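Local coordinates for protein putative phosphohydrolase (Shewanella amazonensis, PDB 3M1T) that is of unknown function but carries an HDOD domain related to HD-type phosphodiesterases and may act in signal transduction, at residues A[37-42]-A[68-73]; A[128-133]-A[192-197]. All coordinates share one frame; numbering follows the deposited sequence.

Contact 1: residues A[37-42]-A[68-73]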
loop_
_atom_site.group_PDB
_atom_site.type_symbol
_atom_site.label_atom_id
_atom_site.label_comp_id
_atom_site.label_asym_id
_atom_site.label_seq_id
_atom_site.Cartn_x
_atom_site.Cartn_y
_atom_site.Cartn_z
ATOM N N ALA A 37 6.521 24.859 -2.531
ATOM C CA ALA A 37 7.415 24.059 -1.724
ATOM C C ALA A 37 7.538 22.661 -2.307
ATOM O O ALA A 37 8.649 22.104 -2.398
ATOM C CB ALA A 37 6.935 23.981 -0.317
ATOM N N VAL A 38 6.399 22.084 -2.668
ATOM C CA VAL A 38 6.375 20.720 -3.228
ATOM C C VAL A 38 7.074 20.689 -4.595
ATOM O O VAL A 38 7.932 19.814 -4.855
ATOM C CB VAL A 38 4.940 20.162 -3.373
ATOM C CG1 VAL A 38 4.971 18.869 -4.172
ATOM C CG2 VAL A 38 4.294 19.915 -1.977
ATOM N N SER A 39 6.724 21.666 -5.454
ATOM C CA SER A 39 7.325 21.759 -6.803
ATOM C C SER A 39 8.823 21.993 -6.748
ATOM O O SER A 39 9.580 21.297 -7.449
ATOM C CB SER A 39 6.651 22.853 -7.628
ATOM O OG SER A 39 5.247 22.619 -7.606
ATOM N N GLU A 40 9.254 22.926 -5.905
ATOM C CA GLU A 40 10.680 23.178 -5.790
ATOM C C GLU A 40 11.419 21.919 -5.310
ATOM O O GLU A 40 12.456 21.584 -5.877
ATOM C CB GLU A 40 10.977 24.375 -4.902
ATOM C CG GLU A 40 10.589 25.660 -5.608
ATOM C CD GLU A 40 10.942 26.921 -4.854
ATOM O OE1 GLU A 40 11.373 26.850 -3.670
ATOM O OE2 GLU A 40 10.768 28.000 -5.479
ATOM N N LYS A 41 10.885 21.231 -4.305
ATOM C CA LYS A 41 11.614 20.074 -3.754
ATOM C C LYS A 41 11.775 19.006 -4.845
ATOM O O LYS A 41 12.845 18.430 -5.008
ATOM C CB LYS A 41 10.877 19.537 -2.535
ATOM C CG LYS A 41 11.692 18.576 -1.690
ATOM C CD LYS A 41 12.818 19.279 -0.992
ATOM C CE LYS A 41 13.609 18.374 -0.047
ATOM N NZ LYS A 41 14.652 19.076 0.783
ATOM N N LEU A 42 10.703 18.754 -5.589
ATOM C CA LEU A 42 10.708 17.745 -6.655
ATOM C C LEU A 42 11.630 18.129 -7.784
ATOM O O LEU A 42 12.268 17.275 -8.400
ATOM C CB LEU A 42 9.312 17.594 -7.239
ATOM C CG LEU A 42 8.344 16.859 -6.334
ATOM C CD1 LEU A 42 6.901 17.107 -6.797
ATOM C CD2 LEU A 42 8.668 15.363 -6.318
ATOM N N GLY A 68 3.108 16.634 -18.948
ATOM C CA GLY A 68 4.529 16.530 -19.287
ATOM C C GLY A 68 5.452 17.156 -18.251
ATOM O O GLY A 68 6.656 16.919 -18.288
ATOM N N THR A 69 4.899 17.961 -17.337
ATOM C CA THR A 69 5.684 18.523 -16.247
ATOM C C THR A 69 4.914 18.444 -14.918
ATOM O O THR A 69 3.701 18.255 -14.904
ATOM C CB THR A 69 6.084 19.995 -16.501
ATOM O OG1 THR A 69 4.963 20.846 -16.241
ATOM C CG2 THR A 69 6.605 20.207 -17.942
ATOM N N ILE A 70 5.644 18.594 -13.817
ATOM C CA ILE A 70 5.058 18.645 -12.473
ATOM C C ILE A 70 4.172 19.890 -12.303
ATOM O O ILE A 70 3.091 19.814 -11.714
ATOM C CB ILE A 70 6.157 18.657 -11.380
ATOM C CG1 ILE A 70 6.944 17.335 -11.389
ATOM C CG2 ILE A 70 5.548 18.940 -9.993
ATOM C CD1 ILE A 70 6.107 16.070 -11.021
ATOM N N ASP A 71 4.640 21.038 -12.793
ATOM C CA ASP A 71 3.835 22.273 -12.755
ATOM C C ASP A 71 2.483 22.007 -13.407
ATOM O O ASP A 71 1.436 22.441 -12.923
ATOM C CB ASP A 71 4.532 23.415 -13.514
ATOM C CG ASP A 71 5.780 23.935 -12.811
ATOM O OD1 ASP A 71 5.969 23.671 -11.597
ATOM O OD2 ASP A 71 6.564 24.638 -13.498
ATOM N N ASP A 72 2.544 21.276 -14.511
ATOM C CA ASP A 72 1.380 20.824 -15.261
ATOM C C ASP A 72 0.485 19.938 -14.412
ATOM O O ASP A 72 -0.700 20.208 -14.260
ATOM C CB ASP A 72 1.858 20.010 -16.463
ATOM C CG ASP A 72 1.251 20.462 -17.735
ATOM O OD1 ASP A 72 0.056 20.130 -17.939
ATOM O OD2 ASP A 72 1.975 21.136 -18.522
ATOM N N ALA A 73 1.061 18.865 -13.870
ATOM C CA ALA A 73 0.313 17.936 -13.010
ATOM C C ALA A 73 -0.381 18.647 -11.841
ATOM O O ALA A 73 -1.524 18.338 -11.529
ATOM C CB ALA A 73 1.231 16.830 -12.502
#
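Ser39 and Ile70 mark the closest backbone approach, their CA atoms 6.9 Å apart, where helix 35-43 faces the opening turn of helix 70-77. The apolar part of the contact joins Leu42 and Ile70: in the conformer described, one of two modelled for Leu42, its CD1 methyl meets the CG2 branch of Ile70 at 3.9 Å, and the two side chains cross at about a right angle. With CG1 of Ile70 anti to its carbonyl carbon (chi1 -65°), the short branch CG2 is the one presented to Leu42, and it also comes within 4.4 Å of Ser39 OG. Both segments belong to the all-helical HDOD domain, and the contact lies toward the periphery of the chain, beside helix 46-56, against which Leu42 and Ile70 both pack through Leu48 and Val52 respectively. At the more exposed margin, Asp71 brings OD1 to 4.1 Å from Ser39 CB, a loose approach without a bond. The hydroxyl of Ser39 is engaged within its own helix, hydrogen-bonded to the carbonyl oxygen of Val35, one turn back. Thr69 occupies the N-cap of helix 70-77: its OG1 accepts from Asp72 N at 3.0 Å with an N-H...O angle of 156°, anchoring the turn from which Ile70 and Asp71 project. Leu42 also touches Leu24 of helix 19-29 and Val86 of helix 79-94.

Contact 2: residues A[128-133]-A[192-197]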
loop_
_atom_site.group_PDB
_atom_site.type_symbol
_atom_site.label_atom_id
_atom_site.label_comp_id
_atom_site.label_asym_id
_atom_site.label_seq_id
_atom_site.Cartn_x
_atom_site.Cartn_y
_atom_site.Cartn_z
ATOM N N PRO A 128 -9.826 9.732 0.516
ATOM C CA PRO A 128 -9.470 8.663 -0.424
ATOM C C PRO A 128 -7.964 8.541 -0.636
ATOM O O PRO A 128 -7.459 7.441 -0.780
ATOM C CB PRO A 128 -10.227 9.045 -1.703
ATOM C CG PRO A 128 -11.428 9.834 -1.159
ATOM C CD PRO A 128 -10.811 10.663 -0.069
ATOM N N GLU A 129 -7.248 9.657 -0.551
ATOM C CA GLU A 129 -5.798 9.643 -0.722
ATOM C C GLU A 129 -5.099 8.946 0.451
ATOM O O GLU A 129 -4.062 8.303 0.272
ATOM C CB GLU A 129 -5.266 11.041 -0.948
ATOM C CG GLU A 129 -5.614 11.598 -2.365
ATOM C CD GLU A 129 -7.083 11.955 -2.552
ATOM O OE1 GLU A 129 -7.781 12.130 -1.528
ATOM O OE2 GLU A 129 -7.524 12.068 -3.732
ATOM N N GLU A 130 -5.666 9.008 1.656
ATOM C CA GLU A 130 -5.113 8.275 2.765
ATOM C C GLU A 130 -5.211 6.764 2.527
ATOM O O GLU A 130 -4.276 5.990 2.796
ATOM C CB GLU A 130 -5.828 8.676 4.085
ATOM C CG GLU A 130 -5.405 7.874 5.255
ATOM C CD GLU A 130 -6.422 7.965 6.402
ATOM O OE1 GLU A 130 -7.639 7.589 6.264
ATOM O OE2 GLU A 130 -5.960 8.415 7.435
ATOM N N ALA A 131 -6.366 6.312 2.021
ATOM C CA ALA A 131 -6.546 4.894 1.754
ATOM C C ALA A 131 -5.640 4.419 0.638
ATOM O O ALA A 131 -5.076 3.336 0.704
ATOM C CB ALA A 131 -8.036 4.607 1.406
ATOM N N PHE A 132 -5.477 5.248 -0.381
ATOM C CA PHE A 132 -4.550 4.901 -1.471
ATOM C C PHE A 132 -3.128 4.691 -0.887
ATOM O O PHE A 132 -2.440 3.692 -1.182
ATOM C CB PHE A 132 -4.541 5.989 -2.557
ATOM C CG PHE A 132 -3.700 5.623 -3.745
ATOM C CD1 PHE A 132 -2.339 5.840 -3.753
ATOM C CD2 PHE A 132 -4.294 5.047 -4.858
ATOM C CE1 PHE A 132 -1.564 5.452 -4.877
ATOM C CE2 PHE A 132 -3.539 4.692 -5.999
ATOM C CZ PHE A 132 -2.183 4.879 -5.984
ATOM N N THR A 133 -2.705 5.615 -0.026
ATOM C CA THR A 133 -1.378 5.507 0.538
ATOM C C THR A 133 -1.201 4.283 1.400
ATOM O O THR A 133 -0.165 3.634 1.387
ATOM C CB THR A 133 -0.993 6.829 1.291
ATOM O OG1 THR A 133 -0.976 7.891 0.343
ATOM C CG2 THR A 133 0.390 6.737 1.947
ATOM N N THR A 192 1.601 8.543 9.227
ATOM C CA THR A 192 0.703 8.770 10.384
ATOM C C THR A 192 0.312 7.531 11.108
ATOM O O THR A 192 0.226 6.428 10.530
ATOM C CB THR A 192 -0.608 9.429 9.979
ATOM O OG1 THR A 192 -1.334 8.568 9.100
ATOM C CG2 THR A 192 -0.392 10.766 9.377
ATOM N N PRO A 193 -0.027 7.675 12.396
ATOM C CA PRO A 193 -0.513 6.538 13.146
ATOM C C PRO A 193 -1.740 5.832 12.545
ATOM O O PRO A 193 -1.814 4.612 12.592
ATOM C CB PRO A 193 -0.872 7.124 14.494
ATOM C CG PRO A 193 -0.022 8.327 14.652
ATOM C CD PRO A 193 0.227 8.837 13.261
ATOM N N HIS A 194 -2.626 6.570 11.895
ATOM C CA HIS A 194 -3.729 5.923 11.211
ATOM C C HIS A 194 -3.267 4.920 10.151
ATOM O O HIS A 194 -3.790 3.814 10.037
ATOM C CB HIS A 194 -4.659 6.956 10.504
ATOM C CG HIS A 194 -5.452 7.780 11.427
ATOM N ND1 HIS A 194 -6.135 7.253 12.502
ATOM C CD2 HIS A 194 -5.692 9.116 11.436
ATOM C CE1 HIS A 194 -6.717 8.247 13.165
ATOM N NE2 HIS A 194 -6.477 9.381 12.524
ATOM N N LEU A 195 -2.308 5.352 9.343
ATOM C CA LEU A 195 -1.745 4.508 8.316
ATOM C C LEU A 195 -1.109 3.281 8.933
ATOM O O LEU A 195 -1.261 2.139 8.470
ATOM C CB LEU A 195 -0.771 5.301 7.440
ATOM C CG LEU A 195 -1.457 6.277 6.483
ATOM C CD1 LEU A 195 -0.419 7.155 5.797
ATOM C CD2 LEU A 195 -2.239 5.552 5.395
ATOM N N VAL A 196 -0.253 3.506 9.942
ATOM C CA VAL A 196 0.451 2.422 10.637
ATOM C C VAL A 196 -0.547 1.361 11.153
ATOM O O VAL A 196 -0.343 0.166 10.913
ATOM C CB VAL A 196 1.329 2.983 11.786
ATOM C CG1 VAL A 196 1.934 1.817 12.631
ATOM C CG2 VAL A 196 2.393 3.923 11.162
ATOM N N LYS A 197 -1.600 1.813 11.801
ATOM C CA LYS A 197 -2.585 0.875 12.392
ATOM C C LYS A 197 -3.339 0.135 11.278
ATOM O O LYS A 197 -3.619 -1.077 11.423
ATOM C CB LYS A 197 -3.517 1.619 13.272
ATOM C CG LYS A 197 -4.532 0.681 13.957
ATOM C CD LYS A 197 -5.555 1.512 14.728
ATOM C CE LYS A 197 -6.485 0.617 15.535
ATOM N NZ LYS A 197 -7.470 1.467 16.235
HETATM O O HOH W 1 -3.619 9.564 7.983
#
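Leu195 slots its two methyl branches against one side of helix 128-137, between Glu130 and Thr133, and buries more area here than any other residue of the two segments. CD2 lies 3.3 Å from the backbone oxygen of Glu130, a close approach of a methyl group to a carbonyl. The other branch, CD1, meets the CG2 methyl of Thr133 at 4.0 Å, the two side chains crossing at about a right angle. Glu130 runs past Leu195 in the opposite direction: with CG anti to the backbone N (chi1 175°) and the chain extended beyond it, CG lies 3.9 Å from Leu195 CD2 while the carboxylate comes near His194. There OE2 stands 3.6 Å from His194 CB, oblique to the ring, and the carboxylate and imidazole planes are 76° apart. Glu130 OE2 stays 5.2 Å from His194 ND1, too far for a salt bridge. Instead, OE2 accepts a hydrogen bond from a water that is also bonded to Thr192 OG1, so a single water links the carboxylate to the N-cap residue of helix 193-200. Thr192 OG1 additionally receives a weak capping bond from Leu195 N. This is helix-helix packing within the all-helical HDOD domain, joining helix 128-137 to the N-terminal turn of helix 193-200; the axes of the short segments approach to 10.3 Å and cross at -46°. Around this pair, helix 79-94 packs on Thr133 through Thr84 and Ile87, helix 213-227 touches Glu130 through Leu214, and helix 178-188 lies against Val196 of helix 193-200.

From the N terminus, the chain enters contact 1 on helix 35-43, passes through helix 46-56 and an unmodelled piece at 60-65, and closes this first loop on helix 70-77, with 25 residues between the segments. It then runs through helices 79-94 and 103-124 before contact 2 opens on helix 128-137; the 58 residues that follow are mostly helical and return at helix 193-200. The two loops are therefore in series, neither nested nor crossed. The centres of contacts 1 and 2 are 23 Å apart. Contact 1 ties two early helices far from the chain centre, contact 2 two helices nearer it; helix 79-94 touches both, all within the HDOD range.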